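Long-range contacts in uncharacterized conserved protein (Staphylococcus epidermidis, PDB 3FRM), which is of unknown function but carries a GNAT-type acetyltransferase domain and is probably an acetyl-CoA-dependent transferase: residues F95-L100 with F245-L250; R117-Q122 with Q202-E207; E101-E106 with V221-D226; I27-P32 with K62-Q67. All blocks are in the same frame, centred on the assembly; numbering follows the deposited sequence.

Interaction 1. Residues F95-L100 with F245-L250; sequences FQIGVL and FKYHIL
Pairing of two long strands inside the mixed sheet, 96-105 and 241-251, brings Gln96-Leu100 against Phe245-Leu250, the strand directions 152° apart in antiparallel sense. Six backbone hydrogen bonds join Gln96 with Leu250, Gly98 with His248 and Leu100 with Lys246, each pair bonded both ways. The shortest runs from Leu100 N to Lys246 O at 2.6 Å. In the non-hydrogen-bonded pairs between them, Ile97 meets Ile249 and Val99 meets Tyr247. Here the Val99 methyl CG2 sits over the Tyr247 ring in a CH-pi contact, 3.8 Å from the centroid and 28° off the normal, while Ile97 CG2 reaches the edge of that ring, 3.9 Å from CD1. Ile249 CD1 presses closely on a face of the Phe95 ring, 3.2 Å from its CD1. The other side of the sheet carries His248, whose first torsion (89°) swings the imidazole back over the backbone N of Gly98, a residue with no side chain to obstruct it. Leu100 CD1 packs 3.5 Å from His248 ND1, a nitrogen buried without a polar partner in the model. Helix 84-92 lies against the Ile97-Ile249 face through Leu87 and Ile90, strand 72-75 flanks the outer side of 241-251, and His201 of the second subunit hydrogen-bonds Tyr247 OH.

Interaction 2. Residues R117-Q122 with Q202-E207; sequences RDVDIQ and QGIGSE. With SO4 (sulfate ion), chain H.
Arg117 opens the first segment by laying its side chain along Gly203 and Glu207 at the start of helix 204-216. Its backbone N makes a weak hydrogen bond to Glu207 OE1 at 3.3 Å, and the side chain, extended as far as NE, carries the guanidinium across Gly203, whose CA lies over one face of the group, 3.4 Å from NE. NH1 turns back to the same Glu207 OE1, at 3.3 Å, in a weakly bonded salt bridge with the guanidinium and carboxylate planes 63° apart. Ser206 OG is 2.8 Å from Arg117 NH1, but the angle is too poor for a hydrogen bond; NH1 is also held by Leu113 O. Two residues on, Val119 CG2 rests 4.2 Å from Ile204 CG1 and equally near the Glu207 CG methylene. Ile121, in strand 120-123, brings CD1 beside the Glu207 carbonyl. The Gly203 N-H binds sulfate O4 at 2.7 Å, and Ser206 N meets sulfate O3 at 3.2 Å, with a weak bond from Gly205 N and help from Arg237. Gly203 and Gly205 fit the Q/R-x-x-G-x-G/A signature of GNAT enzymes, and the sulfate probably marks where the coenzyme A pyrophosphate would bind. The buried Glu207 carboxylate takes hydrogen bonds from Arg115 N (to OE1) and Ser114 OG (at OE2) besides the two weak ones from Arg117, and so ties the connecting loop to the anion-binding helix.

Interaction 3. Residues E101-E106 with V221-D226; sequences ELYVIE and VILVAD
Leu102 and Val224 cross at about a right angle, with Leu102 CD1 3.9 Å from Val224 CG2. Because Leu102 CG stands opposite its backbone N (chi1 176°), that methyl reaches over the neighbouring strand and also touches the Leu223 carbonyl oxygen at 3.5 Å. Farther along the same face, Val104 and Ile222 meet at a slant through their CG2 methyls, 3.7 Å apart. On the opposite face the pairs are Tyr103 with Leu223 and Ile105 with Val221. Tyr103 CB lies 4.0 Å from Leu223 CG, and the phenol ring runs on toward Ala225, its CE2 4.4 Å from Ala225 CB, with both aliphatic partners at an oblique position to the ring. Ile105 CG2 sits beside Val221, 4.3 Å from its CG1. What sets these side chains in register is an antiparallel pairing, 157° between strand directions, with mutual backbone bonds between Glu101 and Ala225, Tyr103 and Leu223, and Ile105 and Val221; Val221 N to Ile105 O, 2.8 Å, is among the shortest. Helix 232-237 packs on the Tyr103-Leu223 face through Leu236 and Tyr235, and Leu236 of the second subunit also touches Tyr103. Strand 221-225 lies next to and parallel to 188-195, with helix 204-216 connecting them, the beta-alpha-beta unit expected of a GNAT core; its pairing with strand 96-105 is consistent with a join between an amino-terminal region related to the acetyltransferases and that core, within one continuous sheet.

Interaction 4. Residues I27-P32 with K62-Q67; sequences IYLLPP and KMHLNQ
Strand 27-29 and the end of helix 50-66 travel almost in the same direction, 9° apart, with 10.7 Å between their axes, a spacing bridged by side chains. Selenomethionine Met63 supplies the part of the bridge nearest Ile27: its chain turns about the CG-SE bond (chi3 60°), which brings CE to within 3.9 Å of Ile27 CG2. The same methyl also packs on Leu29, although its closest approach there is too short to be reliable. Leu29 occupies the middle, with CD1 at the edge of the His64 ring, in its plane and 3.9 Å from NE2, and CG 3.6 Å from Gln67 OE1. Gln67, the first residue to leave the helix, reaches back with an extended chain whose CG lies between its backbone N and carbonyl carbon (chi1 62°). Its OE1 settles against Pro31, 3.2 Å from CA and 3.3 Å from CG, in plain van der Waals contact. A water closes the outer end by donating to both Pro31 O and Gln67 O, at 2.7 Å each. The NE2 end of Gln67 is bound by Asn40 OD1 and Ser69 OG, and because Asn40 OD1 also receives Leu30 N, one amide couples the helix terminus to the strand end. His64 ND1 is satisfied by His71 O, which suggests that the proton sits there and that NE2, buried against Leu29 with no partner in the model, is probably the bare nitrogen. Between these segments the direct contacts are thus van der Waals in kind, while polar linkage is indirect, through the water and Asn40.

In the fold
Interactions 1 and 3 share strand 96-105 and touch, with Leu100 CD1 3.6 Å from Asp226 CB and centres about 16 Å apart; together they bond that strand to 241-251 on one side and 221-225 on the other. Interaction 2 is nested inside both along the chain, about 20 Å centre to centre from interaction 3 and joined to it through helix 204-216. Interaction 4 lies near the other end of the sheet from strand 120-123, its centre about 40 Å from that of interaction 2. The second subunit brings two sites together: the Tyr247 side chain, about 5 Å from a bound sulfate, hydrogen-bonds His201 of the second subunit, which precedes that subunit's own 202-207 segment.

Interaction 1. Residues F95-L100 with F245-L250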
# COMPACT_ATOMS: atom_id res chain seq x y z
N PHE A 95 20.45 -5.46 -4.05
CA PHE A 95 19.11 -6.06 -4.21
C PHE A 95 18.04 -5.06 -3.85
O PHE A 95 18.30 -4.19 -3.05
CB PHE A 95 18.91 -7.29 -3.28
CG PHE A 95 19.48 -8.57 -3.83
CD1 PHE A 95 18.64 -9.51 -4.42
CD2 PHE A 95 20.87 -8.80 -3.82
CE1 PHE A 95 19.16 -10.68 -4.98
CE2 PHE A 95 21.43 -9.98 -4.39
CZ PHE A 95 20.58 -10.94 -4.96
N GLN A 96 16.86 -5.19 -4.44
CA GLN A 96 15.67 -4.51 -3.98
C GLN A 96 14.97 -5.41 -2.94
O GLN A 96 14.76 -6.60 -3.19
CB GLN A 96 14.69 -4.36 -5.13
CG GLN A 96 15.19 -3.79 -6.46
CD GLN A 96 14.16 -4.06 -7.62
OE1 GLN A 96 12.95 -4.25 -7.36
NE2 GLN A 96 14.64 -4.11 -8.87
N ILE A 97 14.55 -4.83 -1.83
CA ILE A 97 13.86 -5.58 -0.78
C ILE A 97 12.40 -5.24 -0.81
O ILE A 97 12.07 -4.08 -0.88
CB ILE A 97 14.41 -5.22 0.58
CG1 ILE A 97 15.91 -5.46 0.55
CG2 ILE A 97 13.80 -6.07 1.69
CD1 ILE A 97 16.63 -5.23 1.90
N GLY A 98 11.51 -6.23 -0.75
CA GLY A 98 10.12 -5.91 -0.63
C GLY A 98 9.40 -6.93 0.23
O GLY A 98 10.02 -7.83 0.76
N VAL A 99 8.09 -6.78 0.36
CA VAL A 99 7.28 -7.67 1.18
C VAL A 99 6.07 -8.13 0.37
O VAL A 99 5.38 -7.32 -0.30
CB VAL A 99 6.85 -6.93 2.44
CG1 VAL A 99 5.83 -7.75 3.27
CG2 VAL A 99 8.08 -6.63 3.31
N LEU A 100 5.82 -9.44 0.38
CA LEU A 100 4.58 -9.98 -0.16
C LEU A 100 3.67 -10.10 1.01
O LEU A 100 4.12 -10.44 2.09
CB LEU A 100 4.80 -11.38 -0.71
CG LEU A 100 5.27 -11.63 -2.15
CD1 LEU A 100 5.57 -10.37 -3.03
CD2 LEU A 100 6.47 -12.60 -2.10
N PHE A 245 3.11 -12.31 5.98
CA PHE A 245 3.98 -11.68 4.98
C PHE A 245 5.13 -12.55 4.58
O PHE A 245 5.42 -13.52 5.24
CB PHE A 245 4.54 -10.36 5.55
CG PHE A 245 5.39 -10.54 6.78
CD1 PHE A 245 6.80 -10.63 6.68
CD2 PHE A 245 4.79 -10.65 8.04
CE1 PHE A 245 7.60 -10.83 7.81
CE2 PHE A 245 5.57 -10.83 9.20
CZ PHE A 245 6.99 -10.91 9.08
N LYS A 246 5.79 -12.21 3.47
CA LYS A 246 7.12 -12.74 3.13
C LYS A 246 7.98 -11.60 2.67
O LYS A 246 7.53 -10.79 1.83
CB LYS A 246 7.02 -13.68 1.93
CG LYS A 246 6.59 -15.09 2.23
CD LYS A 246 7.02 -16.07 1.09
CE LYS A 246 6.58 -17.46 1.55
NZ LYS A 246 6.91 -18.63 0.70
N TYR A 247 9.23 -11.55 3.14
CA TYR A 247 10.27 -10.74 2.52
C TYR A 247 10.70 -11.38 1.19
O TYR A 247 10.71 -12.60 1.06
CB TYR A 247 11.50 -10.56 3.45
CG TYR A 247 11.21 -9.46 4.39
CD1 TYR A 247 11.43 -8.13 4.04
CD2 TYR A 247 10.60 -9.73 5.61
CE1 TYR A 247 11.05 -7.09 4.89
CE2 TYR A 247 10.24 -8.73 6.46
CZ TYR A 247 10.45 -7.41 6.13
OH TYR A 247 10.02 -6.45 7.05
N HIS A 248 11.11 -10.56 0.23
CA HIS A 248 11.51 -11.03 -1.06
C HIS A 248 12.47 -9.99 -1.69
O HIS A 248 12.35 -8.78 -1.50
CB HIS A 248 10.30 -11.38 -1.97
CG HIS A 248 9.82 -10.23 -2.78
ND1 HIS A 248 8.83 -9.37 -2.34
CD2 HIS A 248 10.22 -9.76 -3.99
CE1 HIS A 248 8.64 -8.42 -3.24
NE2 HIS A 248 9.46 -8.64 -4.25
N ILE A 249 13.47 -10.49 -2.37
CA ILE A 249 14.45 -9.59 -2.91
C ILE A 249 14.64 -9.89 -4.36
O ILE A 249 14.48 -11.04 -4.76
CB ILE A 249 15.77 -9.71 -2.14
CG1 ILE A 249 16.31 -11.13 -2.18
CG2 ILE A 249 15.53 -9.35 -0.66
CD1 ILE A 249 17.79 -11.17 -1.76
N LEU A 250 15.06 -8.88 -5.13
CA LEU A 250 15.22 -8.95 -6.57
C LEU A 250 16.37 -8.06 -7.00
O LEU A 250 16.46 -6.91 -6.56
CB LEU A 250 13.92 -8.45 -7.27
CG LEU A 250 13.89 -8.32 -8.82
CD1 LEU A 250 14.23 -9.67 -9.48
CD2 LEU A 250 12.49 -7.88 -9.29

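Interaction 2. Residues R117-Q122 with Q202-E207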
# COMPACT_ATOMS: atom_id res chain seq x y z
N ARG A 117 -24.92 -3.88 -11.03
CA ARG A 117 -24.46 -2.86 -11.95
C ARG A 117 -24.52 -3.44 -13.36
O ARG A 117 -24.57 -4.66 -13.52
CB ARG A 117 -23.06 -2.41 -11.59
CG ARG A 117 -22.99 -1.70 -10.26
CD ARG A 117 -21.60 -1.92 -9.62
NE ARG A 117 -21.51 -1.41 -8.25
CZ ARG A 117 -21.27 -2.10 -7.12
NH1 ARG A 117 -21.05 -3.42 -7.13
NH2 ARG A 117 -21.25 -1.45 -5.97
N ASP A 118 -24.60 -2.60 -14.39
CA ASP A 118 -24.40 -3.12 -15.75
C ASP A 118 -22.91 -3.26 -16.14
O ASP A 118 -22.28 -2.34 -16.68
CB ASP A 118 -25.17 -2.32 -16.79
CG ASP A 118 -25.12 -2.97 -18.16
OD1 ASP A 118 -26.18 -3.14 -18.77
OD2 ASP A 118 -24.04 -3.36 -18.62
N VAL A 119 -22.37 -4.44 -15.85
CA VAL A 119 -21.01 -4.78 -16.17
C VAL A 119 -21.07 -6.20 -16.69
O VAL A 119 -21.50 -7.12 -16.00
CB VAL A 119 -20.09 -4.78 -14.90
CG1 VAL A 119 -18.72 -5.25 -15.26
CG2 VAL A 119 -20.02 -3.41 -14.24
N ASP A 120 -20.63 -6.40 -17.91
CA ASP A 120 -20.79 -7.70 -18.47
C ASP A 120 -19.44 -8.39 -18.31
O ASP A 120 -18.42 -7.83 -18.68
CB ASP A 120 -21.29 -7.54 -19.91
CG ASP A 120 -21.06 -8.78 -20.76
OD1 ASP A 120 -21.43 -9.90 -20.31
OD2 ASP A 120 -20.55 -8.62 -21.92
N ILE A 121 -19.46 -9.58 -17.71
CA ILE A 121 -18.24 -10.32 -17.30
C ILE A 121 -18.17 -11.66 -18.02
O ILE A 121 -19.07 -12.48 -17.89
CB ILE A 121 -18.19 -10.60 -15.77
CG1 ILE A 121 -18.42 -9.31 -14.97
CG2 ILE A 121 -16.84 -11.26 -15.39
CD1 ILE A 121 -18.28 -9.43 -13.40
N GLN A 122 -17.08 -11.88 -18.74
CA GLN A 122 -16.96 -13.02 -19.63
C GLN A 122 -15.72 -13.82 -19.28
O GLN A 122 -14.69 -13.24 -18.92
CB GLN A 122 -16.91 -12.56 -21.11
CG GLN A 122 -18.16 -11.81 -21.61
CD GLN A 122 -18.07 -11.25 -23.08
OE1 GLN A 122 -17.19 -11.60 -23.89
NE2 GLN A 122 -18.98 -10.37 -23.40
N GLN A 202 -15.86 2.95 -9.12
CA GLN A 202 -17.29 3.03 -9.47
C GLN A 202 -18.04 1.69 -9.53
O GLN A 202 -19.11 1.59 -10.14
CB GLN A 202 -17.52 3.88 -10.73
CG GLN A 202 -17.14 3.23 -12.03
CD GLN A 202 -16.77 4.28 -13.12
OE1 GLN A 202 -15.83 5.09 -12.94
NE2 GLN A 202 -17.49 4.26 -14.24
N GLY A 203 -17.49 0.68 -8.86
CA GLY A 203 -18.23 -0.56 -8.58
C GLY A 203 -17.86 -1.68 -9.52
O GLY A 203 -18.30 -2.82 -9.35
N ILE A 204 -17.06 -1.34 -10.52
CA ILE A 204 -16.59 -2.34 -11.45
C ILE A 204 -15.74 -3.45 -10.82
O ILE A 204 -15.97 -4.63 -11.11
CB ILE A 204 -15.91 -1.70 -12.62
CG1 ILE A 204 -16.92 -0.78 -13.33
CG2 ILE A 204 -15.33 -2.78 -13.51
CD1 ILE A 204 -16.27 0.10 -14.42
N GLY A 205 -14.74 -3.07 -10.00
CA GLY A 205 -13.95 -4.05 -9.26
C GLY A 205 -14.85 -4.86 -8.30
O GLY A 205 -14.73 -6.08 -8.16
N SER A 206 -15.79 -4.22 -7.63
CA SER A 206 -16.54 -5.09 -6.74
C SER A 206 -17.49 -6.07 -7.51
O SER A 206 -17.71 -7.17 -7.04
CB SER A 206 -17.22 -4.30 -5.65
OG SER A 206 -18.39 -3.77 -6.19
N GLU A 207 -17.93 -5.72 -8.73
CA GLU A 207 -18.64 -6.70 -9.55
C GLU A 207 -17.76 -7.90 -9.86
O GLU A 207 -18.18 -9.03 -9.67
CB GLU A 207 -19.29 -6.10 -10.80
CG GLU A 207 -20.63 -5.32 -10.54
CD GLU A 207 -21.75 -6.11 -9.82
OE1 GLU A 207 -22.63 -5.48 -9.19
OE2 GLU A 207 -21.76 -7.37 -9.90
S SO4 H . -14.76 -0.61 -6.85
O1 SO4 H . -15.44 -1.51 -5.91
O2 SO4 H . -13.48 -0.33 -6.23
O3 SO4 H . -14.65 -1.31 -8.12
O4 SO4 H . -15.48 0.65 -6.99

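Interaction 3. Residues E101-E106 with V221-D226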
# COMPACT_ATOMS: atom_id res chain seq x y z
N GLU A 101 2.39 -9.82 0.79
CA GLU A 101 1.36 -9.92 1.83
C GLU A 101 0.25 -10.87 1.39
O GLU A 101 -0.28 -10.73 0.26
CB GLU A 101 0.71 -8.57 2.04
CG GLU A 101 1.52 -7.66 2.89
CD GLU A 101 1.10 -6.19 2.82
OE1 GLU A 101 1.66 -5.39 3.62
OE2 GLU A 101 0.21 -5.83 1.99
N LEU A 102 -0.06 -11.83 2.25
CA LEU A 102 -1.15 -12.74 1.96
C LEU A 102 -2.49 -12.20 2.50
O LEU A 102 -2.61 -11.95 3.71
CB LEU A 102 -0.86 -14.11 2.56
CG LEU A 102 -1.98 -15.15 2.40
CD1 LEU A 102 -2.10 -15.62 0.91
CD2 LEU A 102 -1.72 -16.37 3.33
N TYR A 103 -3.47 -12.01 1.61
CA TYR A 103 -4.87 -11.64 1.99
C TYR A 103 -5.86 -12.75 1.79
O TYR A 103 -5.80 -13.51 0.82
CB TYR A 103 -5.34 -10.37 1.26
CG TYR A 103 -4.54 -9.17 1.67
CD1 TYR A 103 -4.83 -8.48 2.83
CD2 TYR A 103 -3.40 -8.81 0.97
CE1 TYR A 103 -4.07 -7.41 3.25
CE2 TYR A 103 -2.63 -7.72 1.36
CZ TYR A 103 -2.98 -7.02 2.50
OH TYR A 103 -2.20 -5.95 2.91
N VAL A 104 -6.82 -12.84 2.70
CA VAL A 104 -7.77 -13.92 2.64
C VAL A 104 -9.17 -13.38 2.85
O VAL A 104 -9.34 -12.42 3.58
CB VAL A 104 -7.42 -14.98 3.71
CG1 VAL A 104 -7.95 -14.57 5.09
CG2 VAL A 104 -8.03 -16.30 3.37
N ILE A 105 -10.17 -14.01 2.23
CA ILE A 105 -11.56 -13.66 2.49
C ILE A 105 -12.49 -14.87 2.28
O ILE A 105 -12.16 -15.78 1.53
CB ILE A 105 -12.01 -12.45 1.66
CG1 ILE A 105 -13.28 -11.86 2.31
CG2 ILE A 105 -12.22 -12.86 0.21
CD1 ILE A 105 -13.89 -10.58 1.68
N GLU A 106 -13.63 -14.91 2.99
CA GLU A 106 -14.69 -15.96 2.74
C GLU A 106 -15.49 -15.58 1.52
O GLU A 106 -15.76 -14.40 1.36
CB GLU A 106 -15.66 -16.16 3.95
CG GLU A 106 -15.11 -15.60 5.26
CD GLU A 106 -15.19 -16.51 6.53
OE1 GLU A 106 -14.09 -16.86 7.06
OE2 GLU A 106 -16.32 -16.82 7.04
N VAL A 221 -11.43 -17.26 -0.79
CA VAL A 221 -10.67 -16.68 -1.86
C VAL A 221 -9.48 -15.86 -1.39
O VAL A 221 -9.59 -15.14 -0.38
CB VAL A 221 -11.53 -16.10 -3.03
CG1 VAL A 221 -12.96 -15.93 -2.67
CG2 VAL A 221 -10.86 -14.85 -3.74
N ILE A 222 -8.35 -16.07 -2.07
CA ILE A 222 -7.10 -15.64 -1.57
C ILE A 222 -6.23 -15.07 -2.68
O ILE A 222 -6.44 -15.35 -3.90
CB ILE A 222 -6.33 -16.82 -0.93
CG1 ILE A 222 -5.66 -17.67 -2.02
CG2 ILE A 222 -7.24 -17.61 0.03
CD1 ILE A 222 -4.91 -18.88 -1.53
N LEU A 223 -5.28 -14.24 -2.25
CA LEU A 223 -4.41 -13.52 -3.13
C LEU A 223 -3.18 -13.09 -2.36
O LEU A 223 -3.22 -13.02 -1.10
CB LEU A 223 -5.10 -12.29 -3.67
CG LEU A 223 -5.39 -11.15 -2.71
CD1 LEU A 223 -4.29 -10.12 -2.86
CD2 LEU A 223 -6.75 -10.52 -3.03
N VAL A 224 -2.14 -12.78 -3.12
CA VAL A 224 -0.95 -12.22 -2.59
C VAL A 224 -0.70 -10.90 -3.27
O VAL A 224 -0.78 -10.82 -4.44
CB VAL A 224 0.24 -13.15 -2.85
CG1 VAL A 224 1.52 -12.37 -3.04
CG2 VAL A 224 0.39 -14.19 -1.71
N ALA A 225 -0.33 -9.87 -2.52
CA ALA A 225 -0.00 -8.56 -3.11
C ALA A 225 1.30 -8.03 -2.60
O ALA A 225 1.62 -8.22 -1.40
CB ALA A 225 -1.09 -7.54 -2.78
N ASP A 226 2.04 -7.34 -3.46
CA ASP A 226 3.24 -6.69 -2.96
C ASP A 226 3.08 -5.18 -2.72
O ASP A 226 1.94 -4.68 -2.67
CB ASP A 226 4.47 -7.02 -3.79
CG ASP A 226 4.33 -6.58 -5.23
OD1 ASP A 226 3.77 -5.48 -5.43
OD2 ASP A 226 4.78 -7.33 -6.14

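Interaction 4. Residues I27-P32 with K62-Q67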
# COMPACT_ATOMS: atom_id res chain seq x y z
N ILE A 27 13.38 -24.61 -5.42
CA ILE A 27 13.95 -23.86 -6.55
C ILE A 27 13.05 -23.96 -7.80
O ILE A 27 12.70 -25.05 -8.19
CB ILE A 27 15.28 -24.44 -6.92
CG1 ILE A 27 16.27 -24.28 -5.75
CG2 ILE A 27 15.78 -23.86 -8.26
CD1 ILE A 27 17.70 -24.64 -6.15
N TYR A 28 12.65 -22.84 -8.40
CA TYR A 28 11.76 -22.84 -9.55
C TYR A 28 12.49 -22.16 -10.73
O TYR A 28 13.17 -21.16 -10.56
CB TYR A 28 10.52 -22.05 -9.21
CG TYR A 28 9.56 -22.76 -8.28
CD1 TYR A 28 8.46 -23.42 -8.78
CD2 TYR A 28 9.78 -22.78 -6.92
CE1 TYR A 28 7.55 -24.08 -7.94
CE2 TYR A 28 8.91 -23.45 -6.05
CZ TYR A 28 7.78 -24.09 -6.59
OH TYR A 28 6.89 -24.76 -5.79
N LEU A 29 12.29 -22.73 -11.91
CA LEU A 29 12.80 -22.28 -13.15
C LEU A 29 11.74 -22.57 -14.22
O LEU A 29 10.98 -23.53 -14.10
CB LEU A 29 14.00 -23.12 -13.49
CG LEU A 29 15.46 -22.73 -13.33
CD1 LEU A 29 15.77 -21.90 -12.12
CD2 LEU A 29 16.19 -24.03 -13.29
N LEU A 30 11.76 -21.77 -15.29
CA LEU A 30 10.99 -22.02 -16.46
C LEU A 30 11.93 -21.74 -17.65
O LEU A 30 11.96 -20.64 -18.22
CB LEU A 30 9.76 -21.14 -16.50
CG LEU A 30 8.69 -21.42 -17.58
CD1 LEU A 30 8.13 -22.82 -17.52
CD2 LEU A 30 7.50 -20.45 -17.47
N PRO A 31 12.71 -22.76 -18.03
CA PRO A 31 13.78 -22.65 -19.01
C PRO A 31 13.38 -22.08 -20.39
O PRO A 31 14.19 -21.37 -20.99
CB PRO A 31 14.32 -24.08 -19.08
CG PRO A 31 14.08 -24.62 -17.69
CD PRO A 31 12.72 -24.06 -17.33
N PRO A 32 12.17 -22.38 -20.88
CA PRO A 32 11.72 -21.74 -22.12
C PRO A 32 11.34 -20.27 -21.94
O PRO A 32 11.15 -19.57 -22.95
CB PRO A 32 10.44 -22.53 -22.49
CG PRO A 32 10.67 -23.85 -21.89
CD PRO A 32 11.29 -23.52 -20.54
N LYS A 62 24.63 -19.30 -11.40
CA LYS A 62 24.99 -20.29 -12.44
C LYS A 62 23.78 -20.87 -13.16
O LYS A 62 23.70 -20.89 -14.39
CB LYS A 62 25.83 -21.40 -11.83
CG LYS A 62 27.31 -21.09 -11.85
CD LYS A 62 28.16 -22.31 -11.51
CE LYS A 62 28.66 -22.28 -10.03
NZ LYS A 62 29.81 -21.35 -9.79
N MSE A 63 22.78 -21.30 -12.42
CA MSE A 63 21.59 -21.80 -13.07
C MSE A 63 21.04 -20.80 -14.04
O MSE A 63 20.72 -21.13 -15.17
CB MSE A 63 20.52 -22.14 -12.04
CG MSE A 63 20.92 -23.35 -11.30
SE MSE A 63 19.62 -24.15 -10.11
CE MSE A 63 18.14 -24.63 -11.28
N HIS A 64 20.91 -19.57 -13.58
CA HIS A 64 20.19 -18.60 -14.34
C HIS A 64 20.98 -18.27 -15.58
O HIS A 64 20.41 -18.30 -16.72
CB HIS A 64 19.88 -17.39 -13.47
CG HIS A 64 18.66 -17.55 -12.61
ND1 HIS A 64 18.10 -16.51 -11.90
CD2 HIS A 64 17.86 -18.63 -12.38
CE1 HIS A 64 17.02 -16.94 -11.27
NE2 HIS A 64 16.86 -18.22 -11.53
N LEU A 65 22.28 -18.00 -15.42
CA LEU A 65 23.07 -17.69 -16.62
C LEU A 65 23.08 -18.85 -17.62
O LEU A 65 23.13 -18.64 -18.82
CB LEU A 65 24.50 -17.29 -16.28
CG LEU A 65 24.63 -15.90 -15.67
CD1 LEU A 65 26.08 -15.68 -15.16
CD2 LEU A 65 24.26 -14.86 -16.73
N ASN A 66 23.05 -20.08 -17.12
CA ASN A 66 22.98 -21.23 -18.01
C ASN A 66 21.76 -21.24 -18.97
O ASN A 66 21.88 -21.73 -20.08
CB ASN A 66 23.07 -22.51 -17.20
CG ASN A 66 23.05 -23.76 -18.07
OD1 ASN A 66 24.02 -24.07 -18.78
ND2 ASN A 66 21.96 -24.52 -17.97
N GLN A 67 20.62 -20.71 -18.53
CA GLN A 67 19.43 -20.64 -19.38
C GLN A 67 19.21 -19.22 -19.87
O GLN A 67 18.13 -18.91 -20.34
CB GLN A 67 18.14 -21.18 -18.65
CG GLN A 67 17.72 -20.40 -17.38
CD GLN A 67 16.39 -20.87 -16.73
OE1 GLN A 67 16.03 -22.06 -16.79
NE2 GLN A 67 15.67 -19.93 -16.08
O HOH W 1 16.57 -20.45 -21.84